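Long-range contacts in transcriptional regulatory protein (Chlamydia trachomatis, PDB 3Q7R), which probably activates transcription globally, its own gene included, as an atypical response regulator of the OmpR/PhoB subfamily that binds DNA in its own promoter: residues 13-21 against 50-60; 75-83 against 96-104. All coordinates share one frame; numbering follows the deposited sequence.

Contact 1 (13-21 against 50-60); sequences KHVLLVSEH and SADLVVCEYSL
L16 and V18 are bonded to strand 53-57, which runs parallel to strand 13-18. The two axes come within 4.7 Å at an angle of 12°. L16 N bonds L53 O and L16 O takes V55 N; V18 N bonds V55 O and V18 O takes E57 N. V15 pairs with L53, L16 with V54, L17 with V55 and V18 with C56.

At the N-terminal end the chain turns a corner at D52. There the D52 carboxylate replaces a backbone carbonyl as acceptor: OD2 accepts H14 N at 2.9 Å through the lone pair away from OD1. D52 N returns a bond to H14 O. H14 CG is anti to the backbone N (chi1 178°), which carries the ring toward S50, and ND1 is hydrogen-bonded to S50 OG at 2.8 Å.

One face of the pair carries V15, L17, L53 and V55. V55 meets L17 CD1 through CG1 at 3.7 Å and V15 CG1 through CG2. On the other face V18 spreads its two methyls: CG2 meets V54 CG1, while CG1 reaches L60 CD1 at 3.7 Å and C56 SG.

At the C-terminal end of strand 53-57 the E57 side chain folds back, bent at chi2 (-73°), toward the loop after strand 13-18. Its OE2 accepts two bonds. S19 OG donates at 2.8 Å to the lone pair away from OE1. H21 ND1 donates at 3.1 Å from above the carboxylate plane. S19 OG also accepts H21 N, an ST turn just before helix 22-31.

These are two inner strands of the five-stranded parallel sheet. Strand 37-42 flanks 13-18, and H14 NE2 bonds T40 OG1 there. Strand 75-80 flanks 51-57. Helix 105-118 packs on V15 through I112 and L116.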
loop_
_atom_site.group_PDB
_atom_site.type_symbol
_atom_site.label_atom_id
_atom_site.label_comp_id
_atom_site.label_asym_id
_atom_site.label_seq_id
_atom_site.Cartn_x
_atom_site.Cartn_y
_atom_site.Cartn_z
ATOM N N LYS A 13 6.344 -8.976 -16.270
ATOM C CA LYS A 13 5.067 -9.009 -15.574
ATOM C C LYS A 13 4.148 -8.014 -16.287
ATOM O O LYS A 13 4.600 -6.980 -16.751
ATOM C CB LYS A 13 5.252 -8.561 -14.133
ATOM C CG LYS A 13 6.184 -9.452 -13.313
ATOM C CD LYS A 13 5.584 -10.793 -12.971
ATOM C CE LYS A 13 6.447 -11.554 -11.916
ATOM N NZ LYS A 13 6.756 -10.760 -10.673
ATOM N N HIS A 14 2.868 -8.318 -16.344
ATOM C CA HIS A 14 1.900 -7.452 -16.994
ATOM C C HIS A 14 1.116 -6.681 -15.964
ATOM O O HIS A 14 0.524 -7.253 -15.033
ATOM C CB HIS A 14 0.872 -8.278 -17.810
ATOM C CG HIS A 14 -0.175 -7.415 -18.461
ATOM N ND1 HIS A 14 -1.435 -7.881 -18.821
ATOM C CD2 HIS A 14 -0.156 -6.103 -18.820
ATOM C CE1 HIS A 14 -2.134 -6.890 -19.339
ATOM N NE2 HIS A 14 -1.372 -5.796 -19.359
ATOM N N VAL A 15 1.117 -5.374 -16.146
ATOM C CA VAL A 15 0.354 -4.465 -15.280
ATOM C C VAL A 15 -0.749 -3.807 -16.102
ATOM O O VAL A 15 -0.454 -3.246 -17.166
ATOM C CB VAL A 15 1.271 -3.361 -14.749
ATOM C CG1 VAL A 15 0.477 -2.439 -13.842
ATOM C CG2 VAL A 15 2.493 -4.009 -14.006
ATOM N N LEU A 16 -2.003 -3.897 -15.647
ATOM C CA LEU A 16 -3.113 -3.222 -16.348
ATOM C C LEU A 16 -3.529 -2.031 -15.493
ATOM O O LEU A 16 -3.873 -2.216 -14.344
ATOM C CB LEU A 16 -4.301 -4.180 -16.502
ATOM C CG LEU A 16 -5.612 -3.476 -16.959
ATOM C CD1 LEU A 16 -5.514 -2.890 -18.357
ATOM C CD2 LEU A 16 -6.857 -4.451 -16.855
ATOM N N LEU A 17 -3.443 -0.807 -16.034
ATOM C CA LEU A 17 -3.907 0.396 -15.360
ATOM C C LEU A 17 -5.312 0.677 -15.836
ATOM O O LEU A 17 -5.529 0.833 -17.045
ATOM C CB LEU A 17 -3.006 1.578 -15.716
ATOM C CG LEU A 17 -3.432 2.928 -15.146
ATOM C CD1 LEU A 17 -3.236 2.968 -13.597
ATOM C CD2 LEU A 17 -2.568 4.058 -15.792
ATOM N N VAL A 18 -6.252 0.748 -14.891
ATOM C CA VAL A 18 -7.629 1.100 -15.159
ATOM C C VAL A 18 -7.788 2.562 -14.720
ATOM O O VAL A 18 -7.930 2.848 -13.533
ATOM C CB VAL A 18 -8.570 0.195 -14.407
ATOM C CG1 VAL A 18 -10.034 0.684 -14.627
ATOM C CG2 VAL A 18 -8.400 -1.285 -14.920
ATOM N N SER A 19 -7.705 3.454 -15.699
ATOM C CA SER A 19 -7.704 4.874 -15.453
ATOM C C SER A 19 -7.958 5.618 -16.749
ATOM O O SER A 19 -7.610 5.159 -17.822
ATOM C CB SER A 19 -6.340 5.270 -14.899
ATOM O OG SER A 19 -6.294 6.658 -14.535
ATOM N N GLU A 20 -8.497 6.829 -16.604
ATOM C CA GLU A 20 -8.543 7.829 -17.697
ATOM C C GLU A 20 -7.373 8.801 -17.684
ATOM O O GLU A 20 -7.305 9.690 -18.537
ATOM C CB GLU A 20 -9.854 8.609 -17.681
ATOM C CG GLU A 20 -11.080 7.667 -17.937
ATOM C CD GLU A 20 -12.405 8.413 -18.091
ATOM O OE1 GLU A 20 -12.438 9.654 -17.852
ATOM O OE2 GLU A 20 -13.419 7.759 -18.417
ATOM N N HIS A 21 -6.456 8.631 -16.713
ATOM C CA HIS A 21 -5.264 9.474 -16.660
ATOM C C HIS A 21 -4.216 8.972 -17.649
ATOM O O HIS A 21 -3.230 8.344 -17.256
ATOM C CB HIS A 21 -4.740 9.509 -15.219
ATOM C CG HIS A 21 -5.594 10.352 -14.312
ATOM N ND1 HIS A 21 -6.545 9.863 -13.434
ATOM C CD2 HIS A 21 -5.662 11.705 -14.216
ATOM C CE1 HIS A 21 -7.112 10.881 -12.787
ATOM N NE2 HIS A 21 -6.604 12.004 -13.257
ATOM N N SER A 50 -3.351 -12.389 -18.520
ATOM C CA SER A 50 -1.945 -12.119 -18.307
ATOM C C SER A 50 -1.650 -11.180 -17.175
ATOM O O SER A 50 -0.505 -11.046 -16.807
ATOM C CB SER A 50 -1.323 -11.569 -19.579
ATOM O OG SER A 50 -1.982 -10.369 -19.955
ATOM N N ALA A 51 -2.670 -10.511 -16.623
ATOM C CA ALA A 51 -2.383 -9.442 -15.665
ATOM C C ALA A 51 -1.911 -10.016 -14.333
ATOM O O ALA A 51 -2.587 -10.822 -13.694
ATOM C CB ALA A 51 -3.624 -8.605 -15.450
ATOM N N ASP A 52 -0.727 -9.601 -13.940
ATOM C CA ASP A 52 -0.215 -9.866 -12.590
ATOM C C ASP A 52 -0.761 -8.843 -11.601
ATOM O O ASP A 52 -1.060 -9.181 -10.433
ATOM C CB ASP A 52 1.303 -9.808 -12.596
ATOM C CG ASP A 52 1.890 -10.899 -13.492
ATOM O OD1 ASP A 52 1.712 -12.070 -13.119
ATOM O OD2 ASP A 52 2.451 -10.578 -14.542
ATOM N N LEU A 53 -0.886 -7.595 -12.042
ATOM C CA LEU A 53 -1.356 -6.542 -11.126
ATOM C C LEU A 53 -2.318 -5.663 -11.918
ATOM O O LEU A 53 -2.025 -5.294 -13.048
ATOM C CB LEU A 53 -0.197 -5.699 -10.642
ATOM C CG LEU A 53 -0.565 -4.437 -9.865
ATOM C CD1 LEU A 53 -1.220 -4.806 -8.541
ATOM C CD2 LEU A 53 0.743 -3.615 -9.651
ATOM N N VAL A 54 -3.465 -5.346 -11.342
ATOM C CA VAL A 54 -4.340 -4.305 -11.902
ATOM C C VAL A 54 -4.283 -3.101 -10.984
ATOM O O VAL A 54 -4.485 -3.245 -9.782
ATOM C CB VAL A 54 -5.807 -4.784 -11.987
ATOM C CG1 VAL A 54 -6.691 -3.653 -12.559
ATOM C CG2 VAL A 54 -5.839 -6.041 -12.899
ATOM N N VAL A 55 -3.972 -1.925 -11.534
ATOM C CA VAL A 55 -3.891 -0.682 -10.722
ATOM C C VAL A 55 -5.156 0.051 -11.103
ATOM O O VAL A 55 -5.340 0.364 -12.270
ATOM C CB VAL A 55 -2.660 0.130 -11.107
ATOM C CG1 VAL A 55 -2.657 1.436 -10.309
ATOM C CG2 VAL A 55 -1.389 -0.650 -10.760
ATOM N N CYS A 56 -6.094 0.234 -10.150
ATOM C CA CYS A 56 -7.407 0.769 -10.545
ATOM C C CYS A 56 -7.747 2.059 -9.829
ATOM O O CYS A 56 -7.641 2.106 -8.613
ATOM C CB CYS A 56 -8.471 -0.270 -10.147
ATOM S SG CYS A 56 -10.130 0.103 -10.792
ATOM N N GLU A 57 -8.176 3.076 -10.569
ATOM C CA GLU A 57 -8.689 4.252 -9.918
ATOM C C GLU A 57 -9.875 3.908 -9.001
ATOM O O GLU A 57 -10.787 3.136 -9.382
ATOM C CB GLU A 57 -9.242 5.203 -10.984
ATOM C CG GLU A 57 -8.143 5.744 -11.878
ATOM C CD GLU A 57 -7.280 6.766 -11.192
ATOM O OE1 GLU A 57 -7.519 7.136 -10.023
ATOM O OE2 GLU A 57 -6.276 7.186 -11.802
ATOM N N TYR A 58 -9.907 4.513 -7.813
ATOM C CA TYR A 58 -11.038 4.276 -6.930
ATOM C C TYR A 58 -12.364 4.645 -7.629
ATOM O O TYR A 58 -13.387 3.971 -7.459
ATOM C CB TYR A 58 -10.857 5.067 -5.644
ATOM C CG TYR A 58 -11.968 4.807 -4.631
ATOM C CD1 TYR A 58 -11.990 3.592 -3.918
ATOM C CD2 TYR A 58 -12.962 5.742 -4.416
ATOM C CE1 TYR A 58 -13.008 3.344 -2.976
ATOM C CE2 TYR A 58 -13.994 5.491 -3.481
ATOM C CZ TYR A 58 -13.955 4.293 -2.761
ATOM O OH TYR A 58 -14.974 4.055 -1.820
ATOM N N SER A 59 -12.368 5.734 -8.399
ATOM C CA SER A 59 -13.576 6.074 -9.127
ATOM C C SER A 59 -14.041 5.043 -10.143
ATOM O O SER A 59 -15.190 5.163 -10.637
ATOM C CB SER A 59 -13.453 7.424 -9.834
ATOM O OG SER A 59 -13.299 8.515 -8.896
ATOM N N LEU A 60 -13.202 4.055 -10.462
ATOM C CA LEU A 60 -13.551 3.006 -11.418
ATOM C C LEU A 60 -13.669 1.659 -10.710
ATOM O O LEU A 60 -13.949 0.637 -11.359
ATOM C CB LEU A 60 -12.566 2.926 -12.549
ATOM C CG LEU A 60 -12.563 4.178 -13.434
ATOM C CD1 LEU A 60 -11.362 4.173 -14.427
ATOM C CD2 LEU A 60 -13.924 4.258 -14.139
#

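Contact 2 (75-83 against 96-104); sequences FVLVLLDFF and FWYLIRPIT. With EDO (1,2-ethanediol), chain C.
L80 and Y98 meet across neighbouring parallel strands, 75-80 and 97-100, whose axes lie 26° apart. V78 and L80 are each bonded through both N and O: V78 to W97 O and L99 N, L80 to L99 O and R101 N. Where the strands open, a water bridges V76 O and W97 N.

Y98 CG stands between backbone N and carbonyl carbon (chi1 56°), which turns a ring face to L80. L80 CD1 lies over that face, 4.3 Å from the centroid, in a CH-pi contact. L80 also runs alongside I100, CB to CG1 at 3.9 Å. The other methyl, CD2, sits over a face of the F82 ring, toward its rim. I100 CD1 approaches the F83 ring at its edge, 4.1 Å from F83 CD1.

F96 lies beside V76 and presents its ring edge to V76 CB, at 3.7 Å from CE1. Its CB touches V78 CG2. On the face of L77, L79, W97 and L99, L77 CD1 reaches W97 CD1 at 3.8 Å, and L79 CD2 meets I103 CD1 at 3.8 Å.

R101 is extended from CG to NE. NH1 bonds D81 OD1 at 2.9 Å in a bent salt bridge, with D81 OD1 33° out of the guanidinium plane. The stronger partner of R101 is the E57 carboxylate, also met by NH1. A cis peptide bond links R101 to P102.

I100 N donates to O2 of a 1,2-ethanediol, probably from the crystallisation liquor. The diol is also bonded to I100 N of the second subunit. The W97 rings of the two subunits meet edge-to-face. Strand 75-80, helix 85-93 and strand 97-100 form a beta-alpha-beta unit at the sheet edge of a CheY-like receiver domain, and its outermost strand contributes to the dimer interface.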
loop_
_atom_site.group_PDB
_atom_site.type_symbol
_atom_site.label_atom_id
_atom_site.label_comp_id
_atom_site.label_asym_id
_atom_site.label_seq_id
_atom_site.Cartn_x
_atom_site.Cartn_y
_atom_site.Cartn_z
ATOM N N PHE A 75 -3.633 -9.435 -8.439
ATOM C CA PHE A 75 -3.623 -8.455 -7.351
ATOM C C PHE A 75 -4.223 -7.140 -7.858
ATOM O O PHE A 75 -4.214 -6.869 -9.063
ATOM C CB PHE A 75 -2.181 -8.184 -6.919
ATOM C CG PHE A 75 -1.470 -9.396 -6.406
ATOM C CD1 PHE A 75 -1.807 -9.864 -5.153
ATOM C CD2 PHE A 75 -0.490 -10.031 -7.145
ATOM C CE1 PHE A 75 -1.169 -10.998 -4.634
ATOM C CE2 PHE A 75 0.152 -11.150 -6.630
ATOM C CZ PHE A 75 -0.206 -11.622 -5.366
ATOM N N VAL A 76 -4.746 -6.342 -6.927
ATOM C CA VAL A 76 -5.272 -4.992 -7.279
ATOM C C VAL A 76 -4.740 -3.915 -6.342
ATOM O O VAL A 76 -4.823 -4.075 -5.112
ATOM C CB VAL A 76 -6.812 -4.974 -7.249
ATOM C CG1 VAL A 76 -7.304 -3.541 -7.546
ATOM C CG2 VAL A 76 -7.425 -5.957 -8.313
ATOM N N LEU A 77 -4.149 -2.847 -6.901
ATOM C CA LEU A 77 -3.721 -1.700 -6.102
ATOM C C LEU A 77 -4.628 -0.563 -6.502
ATOM O O LEU A 77 -4.823 -0.340 -7.713
ATOM C CB LEU A 77 -2.261 -1.340 -6.479
ATOM C CG LEU A 77 -1.685 -0.021 -5.912
ATOM C CD1 LEU A 77 -1.486 -0.141 -4.405
ATOM C CD2 LEU A 77 -0.331 0.257 -6.585
ATOM N N VAL A 78 -5.147 0.165 -5.522
ATOM C CA VAL A 78 -6.161 1.191 -5.800
ATOM C C VAL A 78 -5.572 2.604 -5.710
ATOM O O VAL A 78 -4.749 2.882 -4.842
ATOM C CB VAL A 78 -7.320 1.022 -4.810
ATOM C CG1 VAL A 78 -8.271 2.207 -4.891
ATOM C CG2 VAL A 78 -8.017 -0.307 -5.048
ATOM N N LEU A 79 -5.960 3.486 -6.635
ATOM C CA LEU A 79 -5.498 4.872 -6.613
ATOM C C LEU A 79 -6.643 5.775 -6.166
ATOM O O LEU A 79 -7.702 5.804 -6.801
ATOM C CB LEU A 79 -5.039 5.335 -7.987
ATOM C CG LEU A 79 -4.030 4.428 -8.676
ATOM C CD1 LEU A 79 -3.568 5.139 -10.019
ATOM C CD2 LEU A 79 -2.843 4.146 -7.710
ATOM N N LEU A 80 -6.431 6.500 -5.082
ATOM C CA LEU A 80 -7.501 7.341 -4.484
ATOM C C LEU A 80 -7.237 8.824 -4.719
ATOM O O LEU A 80 -6.115 9.282 -4.550
ATOM C CB LEU A 80 -7.522 7.183 -2.950
ATOM C CG LEU A 80 -8.486 6.149 -2.465
ATOM C CD1 LEU A 80 -8.181 5.766 -1.020
ATOM C CD2 LEU A 80 -9.918 6.748 -2.500
ATOM N N ASP A 81 -8.275 9.593 -5.022
ATOM C CA ASP A 81 -8.072 11.054 -5.143
ATOM C C ASP A 81 -7.960 11.748 -3.787
ATOM O O ASP A 81 -7.458 12.894 -3.729
ATOM C CB ASP A 81 -9.284 11.711 -5.816
ATOM C CG ASP A 81 -9.421 11.370 -7.294
ATOM O OD1 ASP A 81 -8.436 11.017 -7.965
ATOM O OD2 ASP A 81 -10.534 11.626 -7.843
ATOM N N PHE A 82 -8.463 11.134 -2.726
ATOM C CA PHE A 82 -8.717 11.860 -1.482
ATOM C C PHE A 82 -8.527 10.930 -0.284
ATOM O O PHE A 82 -8.557 9.684 -0.413
ATOM C CB PHE A 82 -10.199 12.376 -1.466
ATOM C CG PHE A 82 -11.199 11.237 -1.605
ATOM C CD1 PHE A 82 -11.605 10.548 -0.481
ATOM C CD2 PHE A 82 -11.685 10.846 -2.882
ATOM C CE1 PHE A 82 -12.467 9.435 -0.594
ATOM C CE2 PHE A 82 -12.506 9.743 -3.026
ATOM C CZ PHE A 82 -12.929 9.039 -1.881
ATOM N N PHE A 83 -8.442 11.547 0.889
ATOM C CA PHE A 83 -8.476 10.867 2.167
ATOM C C PHE A 83 -9.865 10.959 2.791
ATOM O O PHE A 83 -10.433 12.083 2.945
ATOM C CB PHE A 83 -7.508 11.507 3.156
ATOM C CG PHE A 83 -7.660 10.936 4.526
ATOM C CD1 PHE A 83 -7.172 9.678 4.802
ATOM C CD2 PHE A 83 -8.385 11.582 5.472
ATOM C CE1 PHE A 83 -7.339 9.129 6.044
ATOM C CE2 PHE A 83 -8.550 11.030 6.709
ATOM C CZ PHE A 83 -8.066 9.778 6.966
ATOM N N PHE A 96 -7.817 -4.419 -0.388
ATOM C CA PHE A 96 -7.091 -3.544 -1.316
ATOM C C PHE A 96 -6.156 -2.565 -0.578
ATOM O O PHE A 96 -6.624 -1.704 0.187
ATOM C CB PHE A 96 -8.095 -2.675 -2.073
ATOM C CG PHE A 96 -9.077 -3.479 -2.888
ATOM C CD1 PHE A 96 -8.663 -4.123 -4.041
ATOM C CD2 PHE A 96 -10.423 -3.559 -2.515
ATOM C CE1 PHE A 96 -9.600 -4.863 -4.814
ATOM C CE2 PHE A 96 -11.333 -4.292 -3.298
ATOM C CZ PHE A 96 -10.888 -4.966 -4.436
ATOM N N TRP A 97 -4.878 -2.640 -0.925
ATOM C CA TRP A 97 -3.956 -1.594 -0.566
ATOM C C TRP A 97 -4.154 -0.409 -1.540
ATOM O O TRP A 97 -4.740 -0.576 -2.625
ATOM C CB TRP A 97 -2.488 -2.136 -0.609
ATOM C CG TRP A 97 -1.440 -1.145 -0.166
ATOM C CD1 TRP A 97 -0.337 -0.724 -0.874
ATOM C CD2 TRP A 97 -1.383 -0.456 1.082
ATOM N NE1 TRP A 97 0.396 0.203 -0.137
ATOM C CE2 TRP A 97 -0.211 0.381 1.067
ATOM C CE3 TRP A 97 -2.195 -0.457 2.205
ATOM C CZ2 TRP A 97 0.133 1.213 2.122
ATOM C CZ3 TRP A 97 -1.831 0.391 3.295
ATOM C CH2 TRP A 97 -0.680 1.213 3.221
ATOM N N TYR A 98 -3.654 0.776 -1.169
ATOM C CA TYR A 98 -3.970 1.966 -1.986
ATOM C C TYR A 98 -2.892 3.024 -1.832
ATOM O O TYR A 98 -2.095 2.964 -0.876
ATOM C CB TYR A 98 -5.344 2.623 -1.597
ATOM C CG TYR A 98 -5.425 2.994 -0.132
ATOM C CD1 TYR A 98 -4.886 4.165 0.333
ATOM C CD2 TYR A 98 -6.043 2.124 0.780
ATOM C CE1 TYR A 98 -4.964 4.496 1.703
ATOM C CE2 TYR A 98 -6.119 2.422 2.134
ATOM C CZ TYR A 98 -5.552 3.576 2.585
ATOM O OH TYR A 98 -5.598 3.912 3.952
ATOM N N LEU A 99 -2.832 3.920 -2.809
ATOM C CA LEU A 99 -2.051 5.165 -2.729
ATOM C C LEU A 99 -3.067 6.285 -2.802
ATOM O O LEU A 99 -4.052 6.172 -3.572
ATOM C CB LEU A 99 -1.124 5.331 -3.948
ATOM C CG LEU A 99 -0.046 4.256 -4.088
ATOM C CD1 LEU A 99 0.704 4.384 -5.419
ATOM C CD2 LEU A 99 0.908 4.444 -2.911
ATOM N N ILE A 100 -2.816 7.399 -2.098
ATOM C CA ILE A 100 -3.678 8.571 -2.160
ATOM C C ILE A 100 -2.895 9.662 -2.871
ATOM O O ILE A 100 -1.674 9.827 -2.620
ATOM C CB ILE A 100 -4.130 9.035 -0.777
ATOM C CG1 ILE A 100 -4.907 7.886 -0.098
ATOM C CG2 ILE A 100 -4.960 10.347 -0.906
ATOM C CD1 ILE A 100 -5.590 8.278 1.262
ATOM N N ARG A 101 -3.573 10.380 -3.776
ATOM C CA ARG A 101 -2.928 11.444 -4.524
ATOM C C ARG A 101 -2.377 12.527 -3.559
ATOM O O ARG A 101 -2.878 12.739 -2.458
ATOM C CB ARG A 101 -3.915 12.046 -5.552
ATOM C CG ARG A 101 -4.102 11.119 -6.786
ATOM C CD ARG A 101 -4.990 11.704 -7.931
ATOM N NE ARG A 101 -4.637 10.958 -9.096
ATOM C CZ ARG A 101 -5.198 9.796 -9.454
ATOM N NH1 ARG A 101 -6.281 9.323 -8.823
ATOM N NH2 ARG A 101 -4.691 9.125 -10.476
ATOM N N PRO A 102 -1.351 13.237 -4.005
ATOM C CA PRO A 102 -0.724 13.179 -5.334
ATOM C C PRO A 102 0.016 11.906 -5.662
ATOM O O PRO A 102 0.735 11.333 -4.832
ATOM C CB PRO A 102 0.309 14.334 -5.300
ATOM C CG PRO A 102 -0.202 15.238 -4.288
ATOM C CD PRO A 102 -0.899 14.417 -3.234
ATOM N N ILE A 103 -0.166 11.484 -6.902
ATOM C CA ILE A 103 0.490 10.270 -7.402
ATOM C C ILE A 103 1.142 10.670 -8.715
ATOM O O ILE A 103 0.452 10.913 -9.712
ATOM C CB ILE A 103 -0.473 9.147 -7.713
ATOM C CG1 ILE A 103 -1.069 8.564 -6.425
ATOM C CG2 ILE A 103 0.272 7.986 -8.392
ATOM C CD1 ILE A 103 -2.360 7.775 -6.664
ATOM N N THR A 104 2.468 10.734 -8.703
ATOM C CA THR A 104 3.266 11.114 -9.871
ATOM C C THR A 104 3.760 9.848 -10.559
ATOM O O THR A 104 3.682 8.752 -9.980
ATOM C CB THR A 104 4.506 11.902 -9.454
ATOM O OG1 THR A 104 5.349 11.073 -8.631
ATOM C CG2 THR A 104 4.136 13.220 -8.710
HETATM C C1 EDO C . -1.610 6.713 1.886
HETATM O O1 EDO C . -2.045 7.545 2.961
HETATM C C2 EDO C . -0.747 7.600 0.991
HETATM O O2 EDO C . -0.612 6.994 -0.282
HETATM O O HOH W 1 -4.171 -4.922 -2.636
HETATM O O HOH W 2 -5.223 13.972 -1.787
#

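Contacts 1 and 2 lie in one parallel sheet, their centres about 11 Å apart. Their four strands are adjacent in the order 13-18, 51-57, 75-80 and 97-100. Strands 51-57 and 75-80 are bonded along their length, and at their C-terminal ends side chains link the contacts as well. E57, whose OE2 is taken up within contact 1, turns OE1 to R101 of contact 2, 2.8 Å from NH1 in a salt bridge. E57 probably stands where typical receiver domains carry the phosphoacceptor aspartate, consistent with an atypical regulator. Y58 N probably bonds L79 O, at 2.7 Å. Y58 CG packs on L80 CD2 at 3.5 Å. Only contact 2 touches the second subunit, sharing the ethanediol.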